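Local coordinates for blood group a-and b-cleaving endo-beta-galactosidase (Streptococcus pneumoniae, PDB 2YGM), which probably cleaves blood group A and B glycans as an endo-beta-galactosidase and binds a fucose- and galactose-containing oligosaccharide through its N-terminal carbohydrate-binding-type domain, at residues Y282-K287 against K336-D341; I271-N276 against I308-S313; S16-D21 against P68-Y73. One frame throughout, in Å; residues are numbered along the deposited sequence. Where two conformers were deposited one is given.

Interaction 1 of 3, residues Y282-K287 against K336-D341; sequences YADIQK and KHTWAD. With NA (sodium ion), chain F.
A sodium site joins Asp284, at the bulged start of strand 285-292, to Asp341, in the loop that leads into strand 342-352. The start of the strand is a classic beta bulge, in which Ile308 sits opposite the two residues Asp284 and Ile285. The ion is bound by the backbone carbonyl Asp284 O at 2.9 Å and by the carboxylate atom Asp341 OD1 at 2.6 Å. Ser334 gives this carboxylate oxygen a weak hydrogen bond. The side chain of Asp284 serves a different partner. Thr338 OG1 donates to Asp284 OD1 across 3.2 Å, arriving on the anti side of the carboxylate and 34° out of its plane; with chi1 at 43°, the hydroxyl sits between the backbone N and the carbonyl carbon and faces both Asp284 and the metal. Ala340 is small enough for its CB to pack against the Asp284 carboxylate. Deeper in, Ile285 CD1 reaches the backbone of Asp341, 3.3 Å from Asp341 O. On the exposed side Tyr282 and His337 bring their rings together obliquely, centroids 4.0 Å apart and planes at 33°, with His337 CD2 over the Tyr282 face near CD1. Two acceptors, Asp284 O and Ala340 O, approach to 3.2 Å without a hydrogen bond. By binding both Asp284 O and Asp341 OD1, the ion bridges loop and strand; its charge probably also eases the approach of the two carbonyls.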
# COMPACT_ATOMS: atom_id res chain seq x y z
N TYR A 282 29.41 -11.22 8.80
CA TYR A 282 29.77 -10.18 7.83
C TYR A 282 28.64 -9.84 6.87
O TYR A 282 27.81 -10.70 6.53
CB TYR A 282 31.02 -10.61 7.04
CG TYR A 282 32.22 -10.92 7.90
CD1 TYR A 282 32.92 -9.90 8.56
CD2 TYR A 282 32.68 -12.23 8.06
CE1 TYR A 282 34.03 -10.18 9.36
CE2 TYR A 282 33.79 -12.52 8.85
CZ TYR A 282 34.45 -11.49 9.50
OH TYR A 282 35.55 -11.77 10.28
N ALA A 283 28.61 -8.59 6.43
CA ALA A 283 27.60 -8.10 5.50
C ALA A 283 27.82 -8.64 4.09
O ALA A 283 28.95 -8.93 3.70
CB ALA A 283 27.60 -6.58 5.48
N ASP A 284 26.73 -8.76 3.34
CA ASP A 284 26.78 -9.07 1.91
C ASP A 284 27.15 -7.83 1.10
O ASP A 284 27.96 -7.90 0.17
CB ASP A 284 25.44 -9.63 1.42
CG ASP A 284 25.17 -11.02 1.94
OD1 ASP A 284 26.09 -11.64 2.52
OD2 ASP A 284 24.03 -11.50 1.76
N ILE A 285 26.54 -6.71 1.47
CA ILE A 285 26.79 -5.41 0.86
C ILE A 285 27.27 -4.48 1.96
O ILE A 285 26.59 -4.34 2.98
CB ILE A 285 25.49 -4.81 0.25
CG1 ILE A 285 24.81 -5.80 -0.72
CG2 ILE A 285 25.75 -3.44 -0.37
CD1 ILE A 285 25.56 -6.05 -2.02
N GLN A 286 28.42 -3.84 1.75
CA GLN A 286 28.96 -2.93 2.76
C GLN A 286 28.14 -1.64 2.84
O GLN A 286 27.74 -1.25 3.94
CB GLN A 286 30.45 -2.64 2.52
CG GLN A 286 31.24 -2.35 3.80
CD GLN A 286 31.23 -3.51 4.78
OE1 GLN A 286 31.69 -4.61 4.47
NE2 GLN A 286 30.70 -3.27 5.98
N LYS A 287 27.88 -1.01 1.70
CA LYS A 287 27.12 0.24 1.65
C LYS A 287 26.63 0.62 0.24
O LYS A 287 27.16 0.12 -0.76
CB LYS A 287 27.93 1.40 2.25
CG LYS A 287 29.17 1.77 1.42
CD LYS A 287 30.12 2.64 2.21
CE LYS A 287 31.23 3.15 1.32
NZ LYS A 287 32.23 3.94 2.10
N LYS A 336 32.71 -8.01 0.77
CA LYS A 336 34.09 -8.53 0.73
C LYS A 336 34.34 -9.90 1.38
O LYS A 336 35.35 -10.55 1.08
CB LYS A 336 35.09 -7.49 1.26
CG LYS A 336 35.84 -6.69 0.19
CD LYS A 336 35.03 -5.49 -0.33
CE LYS A 336 35.93 -4.47 -1.03
NZ LYS A 336 35.14 -3.44 -1.77
N HIS A 337 33.45 -10.34 2.27
CA HIS A 337 33.67 -11.60 3.00
C HIS A 337 32.79 -12.74 2.50
O HIS A 337 32.99 -13.90 2.88
CB HIS A 337 33.50 -11.40 4.51
CG HIS A 337 34.52 -10.49 5.12
ND1 HIS A 337 35.86 -10.80 5.18
CD2 HIS A 337 34.39 -9.27 5.69
CE1 HIS A 337 36.51 -9.81 5.76
NE2 HIS A 337 35.64 -8.87 6.09
N THR A 338 31.83 -12.40 1.65
CA THR A 338 30.94 -13.38 1.04
C THR A 338 31.00 -13.24 -0.48
O THR A 338 31.66 -12.33 -0.99
CB THR A 338 29.49 -13.19 1.54
OG1 THR A 338 29.17 -11.79 1.57
CG2 THR A 338 29.31 -13.77 2.94
N TRP A 339 30.33 -14.14 -1.20
CA TRP A 339 30.22 -14.02 -2.65
C TRP A 339 28.94 -13.28 -3.06
O TRP A 339 28.83 -12.79 -4.19
CB TRP A 339 30.30 -15.40 -3.33
CG TRP A 339 29.95 -15.41 -4.81
CD1 TRP A 339 28.89 -16.04 -5.40
CD2 TRP A 339 30.67 -14.76 -5.88
NE1 TRP A 339 28.90 -15.83 -6.76
CE2 TRP A 339 29.98 -15.05 -7.08
CE3 TRP A 339 31.82 -13.96 -5.94
CZ2 TRP A 339 30.40 -14.57 -8.33
CZ3 TRP A 339 32.25 -13.49 -7.18
CH2 TRP A 339 31.54 -13.79 -8.36
N ALA A 340 27.98 -13.20 -2.14
CA ALA A 340 26.68 -12.56 -2.40
C ALA A 340 26.80 -11.05 -2.56
O ALA A 340 26.89 -10.30 -1.58
CB ALA A 340 25.70 -12.91 -1.29
N ASP A 341 26.81 -10.59 -3.81
CA ASP A 341 26.97 -9.17 -4.12
C ASP A 341 25.76 -8.54 -4.82
O ASP A 341 25.76 -7.34 -5.10
CB ASP A 341 28.23 -8.94 -4.97
CG ASP A 341 29.52 -9.16 -4.20
OD1 ASP A 341 29.63 -8.71 -3.04
OD2 ASP A 341 30.44 -9.79 -4.77
NA NA F . 29.84 -9.85 -0.71

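Interaction 2 of 3, residues I271-N276 against I308-S313; sequences IDRSAN and IKYDTS
Tyr310 lays one face of its phenol ring against the guanidinium of Arg273, the two planes 23° apart and their centres separated by 4.2 Å. The overlap is offset: Arg273 NH1 stands over the rim of the ring, 3.3 Å from Tyr310 CE2, while the hydroxyl lies over the middle of the guanidinium. Arginine can do this because its chain bends at both chi2 and chi3, curling back over the ring although it sets out away from it. Glu236 forms a salt bridge to Arg273 NE, helping to fix the rotation of the cation. Arg273 also contributes its backbone: Tyr310 OH donates to Arg273 O at 2.6 Å, which lies in the plane of the phenol ring, although the hydroxyl is tilted 26° from the carbonyl plane. The segments are loops at one end of paired strands 262-270 and 315-320 in the beta-sandwich expected of this galactose-binding-like domain family, and each contains a type I turn. In the turn Asp272-Ala275, Asp272 OD2 accepts from Ser274 N at 3.1 Å, an Asx turn, and from Ser274 OG at 2.6 Å, the donors coming from opposite faces of the carboxylate. Branched Ile271 divides its contacts: CG2 meets the ring edge at Tyr310 CD1, 3.8 Å away, whereas CD1 packs on Ile308 CD1 at 3.6 Å, the two isoleucines running past each other in opposite directions.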
# COMPACT_ATOMS: atom_id res chain seq x y z
N ILE A 271 18.61 -6.73 -0.67
CA ILE A 271 18.90 -7.92 -1.46
C ILE A 271 17.59 -8.58 -1.86
O ILE A 271 16.68 -8.71 -1.03
CB ILE A 271 19.79 -8.94 -0.66
CG1 ILE A 271 21.22 -8.43 -0.50
CG2 ILE A 271 19.85 -10.29 -1.35
CD1 ILE A 271 21.53 -7.90 0.86
N ASP A 272 17.48 -8.97 -3.12
CA ASP A 272 16.30 -9.65 -3.63
C ASP A 272 16.07 -10.98 -2.91
O ASP A 272 17.01 -11.69 -2.56
CB ASP A 272 16.42 -9.89 -5.13
CG ASP A 272 15.07 -10.11 -5.79
OD1 ASP A 272 14.41 -9.11 -6.15
OD2 ASP A 272 14.68 -11.29 -5.96
N ARG A 273 14.80 -11.32 -2.71
CA ARG A 273 14.41 -12.54 -2.01
C ARG A 273 14.82 -13.82 -2.73
O ARG A 273 14.85 -14.89 -2.13
CB ARG A 273 12.90 -12.54 -1.73
CG ARG A 273 12.41 -11.38 -0.86
CD ARG A 273 13.23 -11.22 0.42
NE ARG A 273 12.92 -12.25 1.41
CZ ARG A 273 13.68 -12.54 2.47
NH1 ARG A 273 14.83 -11.89 2.68
NH2 ARG A 273 13.30 -13.49 3.32
N SER A 274 15.16 -13.69 -4.01
CA SER A 274 15.56 -14.83 -4.84
C SER A 274 17.08 -15.00 -4.93
O SER A 274 17.58 -15.86 -5.65
CB SER A 274 14.95 -14.71 -6.25
OG SER A 274 15.48 -13.59 -6.95
N ALA A 275 17.81 -14.17 -4.19
CA ALA A 275 19.27 -14.16 -4.24
C ALA A 275 19.90 -15.22 -3.33
O ALA A 275 19.34 -15.56 -2.29
CB ALA A 275 19.80 -12.79 -3.89
N ASN A 276 21.06 -15.72 -3.74
CA ASN A 276 21.83 -16.65 -2.92
C ASN A 276 22.42 -15.96 -1.70
O ASN A 276 22.96 -14.86 -1.80
CB ASN A 276 22.96 -17.30 -3.74
CG ASN A 276 22.44 -18.15 -4.89
OD1 ASN A 276 23.11 -18.28 -5.91
ND2 ASN A 276 21.26 -18.74 -4.72
N ILE A 308 24.49 -4.62 5.01
CA ILE A 308 23.22 -5.34 4.88
C ILE A 308 23.39 -6.82 4.52
O ILE A 308 24.21 -7.18 3.67
CB ILE A 308 22.23 -4.64 3.89
CG1 ILE A 308 22.74 -4.69 2.45
CG2 ILE A 308 21.95 -3.20 4.32
CD1 ILE A 308 21.69 -4.33 1.42
N LYS A 309 22.60 -7.67 5.18
CA LYS A 309 22.55 -9.10 4.89
C LYS A 309 21.25 -9.43 4.15
O LYS A 309 20.45 -8.54 3.88
CB LYS A 309 22.62 -9.93 6.17
CG LYS A 309 23.76 -9.60 7.14
CD LYS A 309 23.76 -10.60 8.29
CE LYS A 309 24.24 -9.99 9.60
NZ LYS A 309 25.73 -9.91 9.69
N TYR A 310 21.06 -10.71 3.84
CA TYR A 310 19.84 -11.19 3.21
C TYR A 310 18.60 -10.97 4.07
O TYR A 310 17.52 -10.69 3.54
CB TYR A 310 19.97 -12.67 2.88
CG TYR A 310 18.75 -13.28 2.22
CD1 TYR A 310 18.54 -13.13 0.84
CD2 TYR A 310 17.82 -14.00 2.96
CE1 TYR A 310 17.42 -13.69 0.23
CE2 TYR A 310 16.70 -14.56 2.35
CZ TYR A 310 16.51 -14.40 0.99
OH TYR A 310 15.41 -14.95 0.38
N ASP A 311 18.76 -11.10 5.39
CA ASP A 311 17.65 -10.96 6.32
C ASP A 311 17.42 -9.51 6.78
O ASP A 311 16.62 -9.26 7.69
CB ASP A 311 17.83 -11.89 7.53
CG ASP A 311 19.10 -11.59 8.34
OD1 ASP A 311 19.54 -10.42 8.37
OD2 ASP A 311 19.64 -12.53 8.95
N THR A 312 18.13 -8.57 6.18
CA THR A 312 17.93 -7.16 6.49
C THR A 312 16.70 -6.64 5.75
O THR A 312 16.52 -6.94 4.57
CB THR A 312 19.15 -6.29 6.11
OG1 THR A 312 20.36 -6.95 6.49
CG2 THR A 312 19.09 -4.92 6.80
N SER A 313 15.87 -5.88 6.44
CA SER A 313 14.75 -5.21 5.81
C SER A 313 15.28 -4.11 4.90
O SER A 313 16.18 -3.35 5.28
CB SER A 313 13.79 -4.63 6.85
OG SER A 313 13.00 -5.65 7.43

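Interaction 3 of 3, residues S16-D21 against P68-Y73; sequences SATHGD and PSVISY. With FUC (alpha-L-fucopyranose), chain C; GLA (alpha-D-galactopyranose), chain B.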
# COMPACT_ATOMS: atom_id res chain seq x y z
N SER A 16 -13.69 1.24 18.77
CA SER A 16 -14.80 0.38 19.20
C SER A 16 -15.54 -0.20 18.00
O SER A 16 -15.54 0.39 16.92
CB SER A 16 -15.78 1.16 20.09
OG SER A 16 -16.23 2.33 19.43
N ALA A 17 -16.17 -1.36 18.20
CA ALA A 17 -16.90 -2.06 17.15
C ALA A 17 -17.93 -3.03 17.72
O ALA A 17 -17.58 -3.95 18.46
CB ALA A 17 -15.94 -2.79 16.21
N THR A 18 -19.20 -2.81 17.39
CA THR A 18 -20.27 -3.72 17.78
C THR A 18 -20.95 -4.32 16.56
O THR A 18 -20.92 -3.75 15.47
CB THR A 18 -21.32 -3.04 18.68
OG1 THR A 18 -21.81 -1.86 18.05
CG2 THR A 18 -20.73 -2.68 20.04
N HIS A 19 -21.56 -5.49 16.74
CA HIS A 19 -22.31 -6.16 15.69
C HIS A 19 -23.57 -6.79 16.27
O HIS A 19 -23.72 -6.87 17.49
CB HIS A 19 -21.45 -7.21 14.98
CG HIS A 19 -20.90 -8.26 15.90
ND1 HIS A 19 -21.67 -9.30 16.39
CD2 HIS A 19 -19.66 -8.44 16.42
CE1 HIS A 19 -20.92 -10.07 17.16
NE2 HIS A 19 -19.70 -9.56 17.20
N GLY A 20 -24.46 -7.24 15.39
CA GLY A 20 -25.76 -7.78 15.81
C GLY A 20 -25.88 -9.29 15.84
O GLY A 20 -26.98 -9.82 15.96
N ASP A 21 -24.75 -10.00 15.73
CA ASP A 21 -24.76 -11.45 15.87
C ASP A 21 -24.72 -11.84 17.35
O ASP A 21 -23.96 -11.26 18.12
CB ASP A 21 -23.57 -12.07 15.12
CG ASP A 21 -23.82 -13.52 14.73
OD1 ASP A 21 -23.90 -14.39 15.63
OD2 ASP A 21 -23.93 -13.80 13.52
N PRO A 68 -28.11 0.60 17.11
CA PRO A 68 -27.44 0.16 15.88
C PRO A 68 -26.17 -0.64 16.14
O PRO A 68 -25.70 -0.72 17.28
CB PRO A 68 -27.07 1.48 15.20
CG PRO A 68 -26.83 2.42 16.34
CD PRO A 68 -27.72 1.98 17.48
N SER A 69 -25.62 -1.24 15.08
CA SER A 69 -24.23 -1.69 15.07
C SER A 69 -23.37 -0.49 14.78
O SER A 69 -23.66 0.28 13.86
CB SER A 69 -24.01 -2.76 14.00
OG SER A 69 -22.64 -2.84 13.63
N VAL A 70 -22.31 -0.31 15.56
CA VAL A 70 -21.45 0.86 15.42
C VAL A 70 -19.98 0.47 15.33
O VAL A 70 -19.49 -0.33 16.13
CB VAL A 70 -21.67 1.90 16.57
CG1 VAL A 70 -20.91 3.19 16.31
CG2 VAL A 70 -23.15 2.20 16.77
N ILE A 71 -19.30 1.01 14.33
CA ILE A 71 -17.84 0.91 14.21
C ILE A 71 -17.29 2.33 14.26
O ILE A 71 -17.64 3.17 13.42
CB ILE A 71 -17.39 0.19 12.90
CG1 ILE A 71 -17.99 -1.22 12.80
CG2 ILE A 71 -15.88 0.11 12.82
CD1 ILE A 71 -19.15 -1.33 11.83
N SER A 72 -16.45 2.61 15.25
CA SER A 72 -15.93 3.96 15.46
C SER A 72 -14.43 4.06 15.26
O SER A 72 -13.68 3.18 15.69
CB SER A 72 -16.30 4.47 16.85
OG SER A 72 -17.70 4.60 16.99
N TYR A 73 -14.00 5.14 14.61
CA TYR A 73 -12.58 5.40 14.39
C TYR A 73 -12.16 6.74 14.97
O TYR A 73 -12.85 7.75 14.79
CB TYR A 73 -12.25 5.36 12.90
CG TYR A 73 -12.36 3.99 12.28
CD1 TYR A 73 -11.26 3.13 12.28
CD2 TYR A 73 -13.55 3.54 11.71
CE1 TYR A 73 -11.35 1.86 11.71
CE2 TYR A 73 -13.65 2.28 11.15
CZ TYR A 73 -12.54 1.44 11.15
OH TYR A 73 -12.62 0.18 10.60
C1 FUC C . -26.34 -17.96 12.87
C2 FUC C . -25.17 -17.19 13.47
C3 FUC C . -24.89 -17.67 14.90
C4 FUC C . -24.67 -19.18 14.91
C5 FUC C . -25.88 -19.87 14.27
C6 FUC C . -25.74 -21.39 14.24
O2 FUC C . -25.47 -15.82 13.50
O3 FUC C . -23.78 -17.00 15.43
O4 FUC C . -23.49 -19.50 14.19
O5 FUC C . -26.11 -19.36 12.96
C1 GLA B . -28.39 -15.26 10.15
C2 GLA B . -27.32 -15.36 9.06
C3 GLA B . -25.93 -15.22 9.68
C4 GLA B . -25.82 -13.91 10.43
C5 GLA B . -26.92 -13.82 11.49
C6 GLA B . -26.90 -12.45 12.17
O2 GLA B . -27.42 -16.60 8.40
O3 GLA B . -24.96 -15.29 8.67
O4 GLA B . -25.93 -12.83 9.52
O5 GLA B . -28.21 -14.08 10.95
O6 GLA B . -28.03 -12.30 12.99
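Ser16 and Ala17 pair antiparallel with Ser72 and Ile71, adding edge strand 16-17 to strand 69-74 in a five-stranded sheet of the N-terminal domain. Two backbone hydrogen bonds close the pairing: Ser72 N gives to Ser16 O at 2.9 Å, and Thr18 N to Val70 O at 2.8 Å. Ala17 CA lies 3.3 Å from Val70 O, a CA-H...O contact. Small residues suit this close approach, Ala17 resting its methyl on Ile71 while Ser16 and Ser72 share the other face. Hydroxyls extend the bonding. Thr18 OG1 accepts from Val70 N over 3.0 Å; chi1 of 53° sets this oxygen between the backbone N and carbonyl carbon, turned toward the neighbouring strand. Ser69 OG donates to Thr18 O at 2.7 Å and is bonded to Thr63 as well, so this serine links three pieces of chain. The loop that follows contributes to the sugar site. The Asp21 carboxylate grips the fucose with both oxygens, OD1 receiving fucose O3 at 2.6 Å and OD2 receiving fucose O2 at 2.5 Å; Lys26 binds the same sugar, while Thr156 and Glu160 help hold the galactose. Asp23 N also donates to Asp21 OD1, helping to hold the carboxylate. The Asp21 backbone is steadied by His19, itself anchored to Lys26 O: Asp21 N donates to His19 ND1 at 3.2 Å, lying 2° from the imidazole plane.

In the fold
Interactions 1 and 2 belong to the C-terminal domain and are neighbours, with centres 11 Å apart and segments that alternate along the chain. The bulge joins them: Ile308 N lies 2.9 Å from Ile285 O, and Ile308 O 3.0 Å from Asp284 N, both probable hydrogen bonds. Ala340 CB also packs on Asn276 O. The side chain of Ile271 is about 9 Å from the sodium ion, and interaction 2 supplies none of the ligands named here. Interaction 3 stands apart in the N-terminal domain, its centre about 52 Å from that of interaction 1 and 43 Å from that of interaction 2, and it is the one of the three that touches bound sugar, through Asp21.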